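PDB 4Y9V: particle-associated lyase from Acinetobacter bacteriophage AP22, which probably cleaves the capsular polysaccharide of Acinetobacter baumannii by a lyase reaction, serving as the tailspike with which the phage binds and degrades the host capsule. Local coordinates for residues G424-V429 with V461-D466; Q373-I378 with Y393-P398; D61-L66 with V86-E91. One frame throughout, in Å; residues are numbered along the deposited sequence.

Contact 1 (G424-V429 with V461-D466); sequences GCINGV and VSCDFD
The carboxylate of Asp464 reaches across to the backbone of Gly428: the amide N of Gly428 gives its hydrogen to OD1 of Asp464 at 2.9 Å, on the syn lone pair. A chi1 of 74°, which sets CG between the backbone N and the carbonyl carbon of Asp464, swings the acid toward this turn. Its other oxygen, OD2, shares a water with OD1 of Asn427, the water donating to both, while the amide and carboxylate planes stand 88° apart. Further on, Asp466 N bonds to Val429 O at 2.9 Å; the Asp466 carboxylate itself turns to Lys498 in a salt bridge. Upstream, strands 424-427 and 461-463 run parallel, 12° apart, as successive rungs of the right-handed beta-helix expected of a pectin lyase-like domain. Ser462 straddles Cys425 in the ladder, its N bonding to Gly424 O and its O accepting from Ile426 N at 2.8 Å, and Asp464 N then closes on Ile426 O. That carbonyl also accepts from a water held by Ser462 OG. On the face carrying Ile426 and Cys463, Ile426 spreads its two branches: CD1 lies against Val461 CG2 at 3.7 Å, and CG2, anti to the backbone N of Ile426, meets CZ of the Phe465 ring at 3.6 Å. The Phe465 ring takes the Cys463 SG over one face, offset toward the rim, and has Asn427 C and Gly428 N at its edge. Trp471 touches Ile426, Val461 and Cys463, and Cys425, on the other face, packs on Glu385 of a second subunit.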
ATOM      1  N   GLY A 424       8.818  -9.172   4.309  1.00  5.84           N
ATOM      2  CA  GLY A 424       8.476 -10.100   3.269  1.00  6.05           C
ATOM      3  C   GLY A 424       8.848 -11.534   3.631  1.00  5.21           C
ATOM      4  O   GLY A 424       9.169 -11.862   4.780  1.00  5.96           O
ATOM      5  N   CYS A 425       8.751 -12.397   2.612  0.83  5.04           N
ATOM      6  CA  CYS A 425       8.855 -13.837   2.768  0.83  4.93           C
ATOM      7  C   CYS A 425       9.689 -14.398   1.608  0.83  4.83           C
ATOM      8  O   CYS A 425       9.279 -14.291   0.455  0.83  5.73           O
ATOM      9  CB  CYS A 425       7.458 -14.435   2.772  0.83  6.15           C
ATOM     10  SG  CYS A 425       7.477 -16.222   2.942  0.83 10.83           S
ATOM     11  N   ILE A 426      10.833 -14.993   1.934  1.00  4.87           N
ATOM     12  CA  ILE A 426      11.730 -15.535   0.952  1.00  5.12           C
ATOM     13  C   ILE A 426      11.611 -17.068   1.021  1.00  5.15           C
ATOM     14  O   ILE A 426      11.954 -17.668   2.036  1.00  7.08           O
ATOM     15  CB  ILE A 426      13.192 -15.092   1.203  1.00  5.26           C
ATOM     16  CG1 ILE A 426      13.323 -13.565   1.272  1.00  5.48           C
ATOM     17  CG2 ILE A 426      14.097 -15.698   0.138  1.00  6.43           C
ATOM     18  CD1 ILE A 426      14.610 -13.089   1.878  1.00  6.09           C
ATOM     19  N   ASN A 427      11.110 -17.667  -0.058  1.00  5.41           N
ATOM     20  CA  ASN A 427      10.851 -19.083  -0.131  1.00  5.56           C
ATOM     21  C   ASN A 427      11.874 -19.791  -0.996  1.00  5.71           C
ATOM     22  O   ASN A 427      12.221 -19.304  -2.081  1.00  7.03           O
ATOM     23  CB  ASN A 427       9.486 -19.354  -0.788  1.00  6.65           C
ATOM     24  CG  ASN A 427       8.360 -18.845   0.014  1.00  8.51           C
ATOM     25  OD1 ASN A 427       7.997 -19.434   1.029  1.00 15.84           O
ATOM     26  ND2 ASN A 427       7.737 -17.799  -0.402  1.00 12.31           N
ATOM     27  N   GLY A 428      12.328 -20.962  -0.556  1.00  6.81           N
ATOM     28  CA  GLY A 428      13.094 -21.852  -1.372  1.00  8.31           C
ATOM     29  C   GLY A 428      14.025 -22.720  -0.574  1.00  6.29           C
ATOM     30  O   GLY A 428      13.960 -22.765   0.651  1.00  7.81           O
ATOM     31  N   VAL A 429      14.911 -23.404  -1.268  1.00  8.38           N
ATOM     32  CA  VAL A 429      15.905 -24.280  -0.629  1.00  7.88           C
ATOM     33  C   VAL A 429      17.196 -23.564  -0.309  1.00  7.48           C
ATOM     34  O   VAL A 429      17.899 -23.970   0.651  1.00  7.82           O
ATOM     35  CB  VAL A 429      16.147 -25.535  -1.484  1.00  9.07           C
ATOM     36  CG1 VAL A 429      14.902 -26.414  -1.457  1.00 11.19           C
ATOM     37  CG2 VAL A 429      16.679 -25.226  -2.859  1.00 10.10           C
ATOM     38  N   VAL A 461      11.748  -9.813   7.781  1.00  5.29           N
ATOM     39  CA  VAL A 461      11.766 -10.650   6.597  1.00  5.03           C
ATOM     40  C   VAL A 461      12.178 -12.065   6.985  1.00  5.11           C
ATOM     41  O   VAL A 461      13.158 -12.261   7.726  1.00  5.96           O
ATOM     42  CB  VAL A 461      12.678 -10.057   5.515  1.00  5.49           C
ATOM     43  CG1 VAL A 461      14.115  -9.801   5.984  1.00  5.86           C
ATOM     44  CG2 VAL A 461      12.673 -10.944   4.257  1.00  6.44           C
ATOM     45  N   SER A 462      11.447 -13.044   6.477  1.00  5.45           N
ATOM     46  CA  SER A 462      11.699 -14.441   6.769  1.00  5.33           C
ATOM     47  C   SER A 462      12.309 -15.130   5.555  1.00  5.18           C
ATOM     48  O   SER A 462      12.143 -14.721   4.401  1.00  6.11           O
ATOM     49  CB  SER A 462      10.432 -15.168   7.169  1.00  6.87           C
ATOM     50  OG  SER A 462       9.505 -15.237   6.074  1.00  8.59           O
ATOM     51  N   CYS A 463      13.034 -16.215   5.818  1.00  5.74           N
ATOM     52  CA  CYS A 463      13.663 -17.004   4.784  1.00  5.54           C
ATOM     53  C   CYS A 463      13.641 -18.446   5.233  1.00  5.38           C
ATOM     54  O   CYS A 463      14.150 -18.761   6.322  1.00  5.81           O
ATOM     55  CB  CYS A 463      15.129 -16.535   4.614  1.00  6.10           C
ATOM     56  SG  CYS A 463      16.135 -17.572   3.532  1.00  6.44           S
ATOM     57  N   ASP A 464      13.071 -19.335   4.404  1.00  5.66           N
ATOM     58  CA  ASP A 464      12.952 -20.764   4.748  1.00  6.16           C
ATOM     59  C   ASP A 464      14.015 -21.632   4.077  1.00  5.89           C
ATOM     60  O   ASP A 464      13.877 -22.843   4.020  1.00  6.64           O
ATOM     61  CB  ASP A 464      11.580 -21.343   4.554  1.00  7.83           C
ATOM     62  CG  ASP A 464      11.216 -21.567   3.117  1.00  8.67           C
ATOM     63  OD1 ASP A 464      11.885 -20.978   2.261  1.00  8.26           O
ATOM     64  OD2 ASP A 464      10.310 -22.393   2.884  1.00 14.53           O
ATOM     65  N   PHE A 465      15.110 -21.017   3.632  1.00  5.66           N
ATOM     66  CA  PHE A 465      16.189 -21.799   3.014  1.00  5.87           C
ATOM     67  C   PHE A 465      16.769 -22.790   3.997  1.00  6.05           C
ATOM     68  O   PHE A 465      16.981 -22.494   5.180  1.00  6.22           O
ATOM     69  CB  PHE A 465      17.300 -20.884   2.550  1.00  6.13           C
ATOM     70  CG  PHE A 465      16.990 -19.925   1.393  1.00  5.54           C
ATOM     71  CD1 PHE A 465      15.753 -19.887   0.769  1.00  5.92           C
ATOM     72  CD2 PHE A 465      17.986 -19.103   0.962  1.00  5.80           C
ATOM     73  CE1 PHE A 465      15.552 -19.001  -0.289  1.00  5.79           C
ATOM     74  CE2 PHE A 465      17.793 -18.217  -0.100  1.00  5.91           C
ATOM     75  CZ  PHE A 465      16.563 -18.182  -0.720  1.00  5.99           C
ATOM     76  N   ASP A 466      17.147 -23.952   3.480  1.00  6.17           N
ATOM     77  CA  ASP A 466      17.899 -24.919   4.310  1.00  6.78           C
ATOM     78  C   ASP A 466      19.328 -24.472   4.555  1.00  6.50           C
ATOM     79  O   ASP A 466      19.942 -24.869   5.561  1.00  7.79           O
ATOM     80  CB  ASP A 466      17.806 -26.296   3.654  1.00  8.20           C
ATOM     81  CG  ASP A 466      16.372 -26.698   3.516  1.00  9.61           C
ATOM     82  OD1 ASP A 466      15.666 -26.775   4.550  1.00 10.67           O
ATOM     83  OD2 ASP A 466      15.877 -26.851   2.364  1.00 13.18           O
TER
HETATM   84  O   HOH W   1      10.247 -17.509   4.567  0.69 11.35           O
HETATM   85  O   HOH W   2       8.647 -22.274   0.852  1.00 19.34           O
HETATM   86  O   HOH W   3      13.444 -25.318   2.051  0.51 11.72           O
HETATM   87  O   HOH W   4      12.143 -24.563   1.789  0.49 16.94           O

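Contact 2 (Q373-I378 with Y393-P398); sequences QGCVLI and YYTKTP
Van der Waals contact carries the whole interface between Gln373 and Thr397 and between Cys375 and Tyr393; no hydrogen bond joins the two segments. In the first group a polar side chain is met along its aliphatic part. Gln373, extended beyond CG, lays that methylene 3.3 Å from Thr397 OG1, and its amide nitrogen NE2 comes within 3.9 Å of Pro398 CD, the two side chains crossing at about a right angle. The second group is apolar and sulfur packing. Cys375 CB sits at the rim of the Tyr393 ring, 4.1 Å from CD2 and near the ring plane, and Val376 CG2 lies farther along the same edge, 4.4 Å from CE2 of Tyr393. With chi1 at -73°, placing SG anti to the carbonyl carbon, the sulfur of Cys375 turns to the CG2 methyl of Thr395, 3.8 Å away, while Tyr393 CB lies slightly farther from it. Ile367 touches both Cys375 and Tyr393, extending this apolar patch inside the beta-helix.

The polar ends find partners elsewhere. Gln373 OE1 accepts from the backbone N of Ser401 and of Trp402, and its NE2 bonds to Asn400; Thr397 OG1 is paired with Glu369, Thr395 OG1 with the carbonyl of Asn427, and Tyr393 OH with Asn391. The contact thus joins the approach to strand 376-378 to the chain leaving strand 391-394, two parts of neighbouring turns of the coil. Cohesion across the pair therefore rests on van der Waals contact and apolar burial, while hydrogen bonds to other residues probably help hold the rotation of Gln373, Tyr393, Thr395 and Thr397.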
ATOM      1  N   GLN A 373      18.833 -17.821 -12.237  1.00  5.18           N
ATOM      2  CA  GLN A 373      19.070 -17.496 -10.820  1.00  5.03           C
ATOM      3  C   GLN A 373      18.755 -16.029 -10.509  1.00  4.85           C
ATOM      4  O   GLN A 373      19.102 -15.107 -11.259  1.00  5.16           O
ATOM      5  CB  GLN A 373      20.478 -17.772 -10.303  1.00  5.63           C
ATOM      6  CG  GLN A 373      20.941 -19.208 -10.517  1.00  6.11           C
ATOM      7  CD  GLN A 373      22.118 -19.548  -9.649  1.00  6.81           C
ATOM      8  OE1 GLN A 373      22.719 -18.682  -8.986  1.00  7.57           O
ATOM      9  NE2 GLN A 373      22.497 -20.829  -9.636  1.00  8.65           N
ATOM     10  N   GLY A 374      18.165 -15.842  -9.341  1.00  4.83           N
ATOM     11  CA  GLY A 374      17.876 -14.525  -8.793  1.00  4.94           C
ATOM     12  C   GLY A 374      16.454 -14.067  -9.116  1.00  4.48           C
ATOM     13  O   GLY A 374      15.832 -14.460 -10.094  1.00  4.68           O
ATOM     14  N   CYS A 375      15.939 -13.156  -8.238  1.00  4.63           N
ATOM     15  CA  CYS A 375      14.636 -12.550  -8.405  1.00  4.40           C
ATOM     16  C   CYS A 375      14.648 -11.117  -8.898  1.00  4.27           C
ATOM     17  O   CYS A 375      13.739 -10.725  -9.639  1.00  4.76           O
ATOM     18  CB  CYS A 375      13.861 -12.593  -7.088  1.00  4.66           C
ATOM     19  SG  CYS A 375      13.246 -14.259  -6.641  1.00  5.44           S
ATOM     20  N   VAL A 376      15.606 -10.294  -8.440  1.00  4.28           N
ATOM     21  CA  VAL A 376      15.614  -8.879  -8.706  1.00  4.35           C
ATOM     22  C   VAL A 376      17.012  -8.475  -9.169  1.00  4.42           C
ATOM     23  O   VAL A 376      17.999  -8.811  -8.482  1.00  4.78           O
ATOM     24  CB  VAL A 376      15.243  -8.062  -7.430  1.00  4.96           C
ATOM     25  CG1 VAL A 376      15.260  -6.571  -7.715  1.00  6.75           C
ATOM     26  CG2 VAL A 376      13.874  -8.477  -6.902  1.00  5.51           C
ATOM     27  N   LEU A 377      17.085  -7.775 -10.283  1.00  4.46           N
ATOM     28  CA  LEU A 377      18.342  -7.355 -10.891  1.00  4.73           C
ATOM     29  C   LEU A 377      18.445  -5.839 -10.935  1.00  4.61           C
ATOM     30  O   LEU A 377      17.533  -5.154 -11.409  1.00  5.45           O
ATOM     31  CB  LEU A 377      18.418  -7.889 -12.315  1.00  5.27           C
ATOM     32  CG  LEU A 377      19.735  -7.577 -13.064  1.00  6.18           C
ATOM     33  CD1 LEU A 377      20.904  -8.294 -12.452  1.00  7.58           C
ATOM     34  CD2 LEU A 377      19.550  -7.948 -14.532  1.00  7.32           C
ATOM     35  N   ILE A 378      19.582  -5.327 -10.470  1.00  5.12           N
ATOM     36  CA  ILE A 378      19.969  -3.921 -10.573  1.00  5.29           C
ATOM     37  C   ILE A 378      21.155  -3.874 -11.550  1.00  5.64           C
ATOM     38  O   ILE A 378      22.283  -4.107 -11.172  1.00  7.83           O
ATOM     39  CB  ILE A 378      20.315  -3.340  -9.198  1.00  5.79           C
ATOM     40  CG1 ILE A 378      19.229  -3.489  -8.183  1.00  6.42           C
ATOM     41  CG2 ILE A 378      20.723  -1.877  -9.350  1.00 10.35           C
ATOM     42  CD1 ILE A 378      19.613  -3.167  -6.755  1.00  8.58           C
ATOM     43  N   TYR A 393       8.986 -13.904  -2.373  1.00  4.62           N
ATOM     44  CA  TYR A 393       9.936 -14.355  -3.387  1.00  4.82           C
ATOM     45  C   TYR A 393       9.859 -15.865  -3.473  1.00  4.73           C
ATOM     46  O   TYR A 393       9.884 -16.551  -2.443  1.00  6.50           O
ATOM     47  CB  TYR A 393      11.376 -13.946  -3.014  1.00  4.94           C
ATOM     48  CG  TYR A 393      11.535 -12.479  -2.674  1.00  4.84           C
ATOM     49  CD1 TYR A 393      11.258 -12.016  -1.395  1.00  4.78           C
ATOM     50  CD2 TYR A 393      11.979 -11.546  -3.625  1.00  5.12           C
ATOM     51  CE1 TYR A 393      11.405 -10.681  -1.044  1.00  4.90           C
ATOM     52  CE2 TYR A 393      12.120 -10.211  -3.293  1.00  5.32           C
ATOM     53  CZ  TYR A 393      11.833  -9.779  -2.002  1.00  4.90           C
ATOM     54  OH  TYR A 393      11.934  -8.426  -1.721  1.00  5.46           O
ATOM     55  N   TYR A 394       9.776 -16.387  -4.691  0.64  4.80           N
ATOM     56  CA  TYR A 394       9.689 -17.853  -4.898  0.64  5.54           C
ATOM     57  C   TYR A 394      10.925 -18.289  -5.621  0.64  5.70           C
ATOM     58  O   TYR A 394      11.092 -17.933  -6.803  0.64  7.74           O
ATOM     59  CB  TYR A 394       8.424 -18.157  -5.700  0.64  5.86           C
ATOM     60  CG  TYR A 394       7.135 -17.894  -4.966  0.64  5.94           C
ATOM     61  CD1 TYR A 394       6.735 -18.808  -4.001  0.64  6.97           C
ATOM     62  CD2 TYR A 394       6.351 -16.770  -5.138  0.64  6.88           C
ATOM     63  CE1 TYR A 394       5.561 -18.625  -3.272  0.64  8.00           C
ATOM     64  CE2 TYR A 394       5.196 -16.582  -4.403  0.64  7.38           C
ATOM     65  CZ  TYR A 394       4.804 -17.517  -3.472  0.64  6.92           C
ATOM     66  OH  TYR A 394       3.655 -17.308  -2.733  0.64  9.48           O
ATOM     67  N   THR A 395      11.826 -19.019  -4.990  1.00  5.89           N
ATOM     68  CA  THR A 395      13.093 -19.446  -5.543  1.00  5.54           C
ATOM     69  C   THR A 395      13.215 -20.953  -5.529  1.00  5.84           C
ATOM     70  O   THR A 395      12.558 -21.654  -4.761  1.00  6.59           O
ATOM     71  CB  THR A 395      14.324 -18.832  -4.821  1.00  6.07           C
ATOM     72  OG1 THR A 395      14.534 -19.488  -3.555  1.00  6.38           O
ATOM     73  CG2 THR A 395      14.174 -17.342  -4.627  1.00  7.94           C
ATOM     74  N   LYS A 396      14.117 -21.434  -6.401  0.66  5.89           N
ATOM     75  CA  LYS A 396      14.424 -22.857  -6.502  0.66  6.99           C
ATOM     76  C   LYS A 396      15.899 -23.141  -6.800  0.66  7.16           C
ATOM     77  O   LYS A 396      16.273 -24.296  -6.626  0.66 10.59           O
ATOM     78  CB  LYS A 396      13.510 -23.551  -7.496  0.66  8.68           C
ATOM     79  CG  LYS A 396      13.642 -23.051  -8.916  0.66  8.78           C
ATOM     80  CD  LYS A 396      12.919 -24.072  -9.814  0.66 11.01           C
ATOM     81  CE  LYS A 396      12.764 -23.544 -11.204  0.66 12.00           C
ATOM     82  NZ  LYS A 396      14.072 -23.171 -11.806  0.66 14.76           N
ATOM     83  N   THR A 397      16.686 -22.207  -7.210  1.00  6.36           N
ATOM     84  CA  THR A 397      18.086 -22.471  -7.513  1.00  6.48           C
ATOM     85  C   THR A 397      18.942 -22.313  -6.243  1.00  6.47           C
ATOM     86  O   THR A 397      18.484 -21.808  -5.220  1.00  6.88           O
ATOM     87  CB  THR A 397      18.668 -21.569  -8.608  1.00  6.41           C
ATOM     88  OG1 THR A 397      19.071 -20.318  -8.049  1.00  6.04           O
ATOM     89  CG2 THR A 397      17.745 -21.440  -9.791  1.00  7.45           C
ATOM     90  N   PRO A 398      20.222 -22.674  -6.308  1.00  6.84           N
ATOM     91  CA  PRO A 398      21.107 -22.463  -5.171  1.00  7.26           C
ATOM     92  C   PRO A 398      21.505 -21.016  -4.942  1.00  6.21           C
ATOM     93  O   PRO A 398      22.146 -20.731  -3.916  1.00  6.43           O
ATOM     94  CB  PRO A 398      22.361 -23.333  -5.476  1.00  8.48           C
ATOM     95  CG  PRO A 398      21.858 -24.327  -6.508  1.00 10.10           C
ATOM     96  CD  PRO A 398      20.882 -23.504  -7.327  1.00  7.98           C
TER

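Contact 3 (D61-L66 with V86-E91); sequences DISTVL and VNSLIE
Asp61 touches Asn87 and the backbone before it through nearly every atom of its carboxylate. From CB the side chain runs with CG anti to the backbone N (chi1 -176°), which carries the acid over the start of the 86-91 segment. CG itself comes 3.7 Å from Asn87 N. At the tip, OD1 accepts three hydrogens: from Asn87 N at 3.1 Å, from Ser63 N at 3.0 Å, and from Ser63 OG at 2.7 Å. The two amides arrive from well out of the carboxylate plane, 49° and 55° respectively, whereas the hydroxyl comes on the syn side and close to that plane. OD2 lies 3.5 Å from Asn87 CB and takes two waters, one donating also to Asn87 OD1 and the other bonded to Ser88 OG.

The bond from Ser63 N makes an Asx turn at the entry to helix 63-71, where Ile62 holds the N-cap position. While its hydroxyl donates to Asp61, Ser63 OG accepts from Ser88 N at 3.0 Å. Beneath this polar layer, Val86 CG2 packs against Ile62 CG1 and, at about a right angle, against Leu66, whose CD1 also reaches toward Ile90 CG1. Leu47 and Leu51 of helix 47-54 touch Ile62, so these apolar side chains join helices 47-54 and 63-71 to the chain around strands 83-85 and 89-92. Bonds thus run from Ser88 N through Ser63 OG to Asp61 OD1 and tie the first turn of the helix to the bend between the strands, while the threefold donation to OD1 probably stabilises the charged carboxylate.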
ATOM      1  N   ASP A  61      -8.601  -2.694 -48.693  1.00  6.82           N
ATOM      2  CA  ASP A  61      -7.826  -1.809 -47.826  1.00  6.22           C
ATOM      3  C   ASP A  61      -8.579  -0.491 -47.629  1.00  6.44           C
ATOM      4  O   ASP A  61      -8.917   0.181 -48.612  1.00  7.36           O
ATOM      5  CB  ASP A  61      -6.457  -1.570 -48.498  1.00  6.70           C
ATOM      6  CG  ASP A  61      -5.462  -0.745 -47.716  1.00  6.82           C
ATOM      7  OD1 ASP A  61      -5.720  -0.390 -46.553  1.00  6.62           O
ATOM      8  OD2 ASP A  61      -4.372  -0.485 -48.283  1.00 11.92           O
ATOM      9  N   ILE A  62      -8.821  -0.126 -46.378  1.00  5.79           N
ATOM     10  CA  ILE A  62      -9.534   1.084 -46.050  1.00  5.87           C
ATOM     11  C   ILE A  62      -8.607   2.232 -45.641  1.00  5.78           C
ATOM     12  O   ILE A  62      -9.093   3.263 -45.193  1.00  6.28           O
ATOM     13  CB  ILE A  62     -10.617   0.853 -44.974  1.00  6.00           C
ATOM     14  CG1 ILE A  62     -10.013   0.579 -43.591  1.00  6.10           C
ATOM     15  CG2 ILE A  62     -11.611  -0.209 -45.409  1.00  7.08           C
ATOM     16  CD1 ILE A  62     -11.000   0.739 -42.450  1.00  6.81           C
ATOM     17  N   SER A  63      -7.298   2.075 -45.855  1.00  5.66           N
ATOM     18  CA  SER A  63      -6.363   3.149 -45.487  1.00  6.15           C
ATOM     19  C   SER A  63      -6.758   4.512 -46.061  1.00  6.06           C
ATOM     20  O   SER A  63      -6.721   5.523 -45.341  1.00  6.42           O
ATOM     21  CB  SER A  63      -4.977   2.807 -45.970  1.00  6.33           C
ATOM     22  OG  SER A  63      -4.463   1.649 -45.306  1.00  6.61           O
ATOM     23  N   THR A  64      -7.110   4.562 -47.334  1.00  6.07           N
ATOM     24  CA  THR A  64      -7.448   5.849 -47.928  1.00  6.66           C
ATOM     25  C   THR A  64      -8.699   6.414 -47.294  1.00  6.00           C
ATOM     26  O   THR A  64      -8.878   7.666 -47.255  1.00  6.57           O
ATOM     27  CB  THR A  64      -7.641   5.804 -49.452  1.00  7.61           C
ATOM     28  OG1 THR A  64      -8.719   4.942 -49.783  1.00  9.05           O
ATOM     29  CG2 THR A  64      -6.363   5.444 -50.169  1.00  9.78           C
ATOM     30  N   VAL A  65      -9.611   5.583 -46.829  1.00  5.95           N
ATOM     31  CA  VAL A  65     -10.852   6.007 -46.213  1.00  6.06           C
ATOM     32  C   VAL A  65     -10.575   6.599 -44.838  1.00  5.85           C
ATOM     33  O   VAL A  65     -11.054   7.685 -44.527  1.00  6.40           O
ATOM     34  CB  VAL A  65     -11.870   4.842 -46.156  1.00  6.44           C
ATOM     35  CG1 VAL A  65     -13.184   5.350 -45.619  1.00  7.51           C
ATOM     36  CG2 VAL A  65     -12.049   4.237 -47.536  1.00  8.17           C
ATOM     37  N   LEU A  66      -9.808   5.880 -44.003  1.00  6.22           N
ATOM     38  CA  LEU A  66      -9.430   6.453 -42.695  1.00  6.28           C
ATOM     39  C   LEU A  66      -8.687   7.770 -42.856  1.00  6.44           C
ATOM     40  O   LEU A  66      -8.935   8.733 -42.140  1.00  7.23           O
ATOM     41  CB  LEU A  66      -8.598   5.451 -41.902  1.00  6.68           C
ATOM     42  CG  LEU A  66      -9.348   4.167 -41.485  1.00  6.47           C
ATOM     43  CD1 LEU A  66      -8.369   3.261 -40.765  1.00  8.19           C
ATOM     44  CD2 LEU A  66     -10.536   4.439 -40.590  1.00  8.32           C
ATOM     45  N   VAL A  86      -6.017  -2.603 -43.189  1.00  5.21           N
ATOM     46  CA  VAL A  86      -5.415  -1.288 -43.094  1.00  5.38           C
ATOM     47  C   VAL A  86      -3.907  -1.460 -43.342  1.00  5.43           C
ATOM     48  O   VAL A  86      -3.133  -1.711 -42.423  1.00  6.06           O
ATOM     49  CB  VAL A  86      -5.655  -0.591 -41.746  1.00  5.65           C
ATOM     50  CG1 VAL A  86      -5.044   0.791 -41.748  1.00  6.34           C
ATOM     51  CG2 VAL A  86      -7.141  -0.549 -41.403  1.00  6.38           C
ATOM     52  N   ASN A  87      -3.480  -1.342 -44.618  1.00  5.62           N
ATOM     53  CA  ASN A  87      -2.089  -1.589 -44.934  1.00  5.99           C
ATOM     54  C   ASN A  87      -1.159  -0.414 -44.688  1.00  5.86           C
ATOM     55  O   ASN A  87       0.059  -0.601 -44.663  1.00  7.08           O
ATOM     56  CB  ASN A  87      -1.963  -2.104 -46.375  1.00  7.97           C
ATOM     57  CG  ASN A  87      -2.486  -3.540 -46.507  1.00 12.24           C
ATOM     58  OD1 ASN A  87      -2.982  -3.835 -47.601  1.00 18.11           O
ATOM     59  ND2 ASN A  87      -2.276  -4.329 -45.510  1.00 14.90           N
ATOM     60  N   SER A  88      -1.690   0.792 -44.518  1.00  5.91           N
ATOM     61  CA  SER A  88      -0.884   1.964 -44.266  1.00  5.87           C
ATOM     62  C   SER A  88      -0.716   2.243 -42.767  1.00  5.64           C
ATOM     63  O   SER A  88      -1.521   1.836 -41.926  1.00  5.98           O
ATOM     64  CB  SER A  88      -1.527   3.180 -44.918  1.00  6.67           C
ATOM     65  OG  SER A  88      -1.567   3.095 -46.315  1.00  8.18           O
ATOM     66  N   LEU A  89       0.339   2.990 -42.484  1.00  5.99           N
ATOM     67  CA  LEU A  89       0.538   3.626 -41.187  1.00  5.75           C
ATOM     68  C   LEU A  89      -0.313   4.883 -41.162  1.00  6.11           C
ATOM     69  O   LEU A  89      -0.045   5.822 -41.915  1.00  7.24           O
ATOM     70  CB  LEU A  89       2.027   3.916 -40.972  1.00  6.48           C
ATOM     71  CG  LEU A  89       2.342   4.661 -39.675  1.00  8.02           C
ATOM     72  CD1 LEU A  89       1.932   3.843 -38.450  1.00  8.36           C
ATOM     73  CD2 LEU A  89       3.821   4.973 -39.606  1.00 10.44           C
ATOM     74  N   ILE A  90      -1.353   4.889 -40.343  1.00  5.62           N
ATOM     75  CA  ILE A  90      -2.298   5.987 -40.242  1.00  5.62           C
ATOM     76  C   ILE A  90      -1.777   6.909 -39.107  1.00  6.21           C
ATOM     77  O   ILE A  90      -1.688   6.471 -37.967  1.00  6.76           O
ATOM     78  CB  ILE A  90      -3.714   5.531 -39.959  1.00  6.20           C
ATOM     79  CG1 ILE A  90      -4.141   4.408 -40.900  1.00  6.34           C
ATOM     80  CG2 ILE A  90      -4.674   6.716 -39.998  1.00  7.21           C
ATOM     81  CD1 ILE A  90      -4.154   4.768 -42.376  1.00  7.13           C
ATOM     82  N   GLU A  91      -1.451   8.141 -39.470  0.69  7.03           N
ATOM     83  CA  GLU A  91      -0.822   9.108 -38.575  0.69  7.42           C
ATOM     84  C   GLU A  91      -1.840  10.163 -38.217  0.69  6.90           C
ATOM     85  O   GLU A  91      -2.187  11.023 -39.016  0.69  9.59           O
ATOM     86  CB  GLU A  91       0.443   9.732 -39.190  0.69  9.22           C
ATOM     87  CG  GLU A  91       1.521   8.686 -39.458  0.69 11.19           C
ATOM     88  CD  GLU A  91       2.810   9.263 -40.003  0.69 14.47           C
ATOM     89  OE1 GLU A  91       3.339  10.165 -39.348  0.69 20.08           O
ATOM     90  OE2 GLU A  91       3.370   8.844 -41.052  0.69 21.91           O
TER
HETATM   91  O   HOH W   5      -2.380   1.155 -48.076  0.71 10.07           O
HETATM   92  O   HOH W   6      -3.248  -2.299 -49.912  1.00 23.97           O

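Overall arrangement
Contact 3 comes first along the chain, followed by contact 2 and then contact 1. Contacts 1 and 2 are neighbours in the pectin lyase-like region, their centres 11 Å apart: strand 391-394 of contact 2 pairs in parallel with strand 424-427 of contact 1, which pairs in turn with strand 461-463, so the two describe consecutive turns of one coil. They touch directly, with Thr395 OG1 probably bonded to Asn427 O, and both meet the second subunit of the trimer. Contact 3 lies far off, its centre 55 Å from that of contact 1 and 46 Å from that of contact 2, where N-terminal helices pack on early strands. Two thus lie on adjacent turns of the coil and the third far away near the N-terminal end of an elongated tailspike.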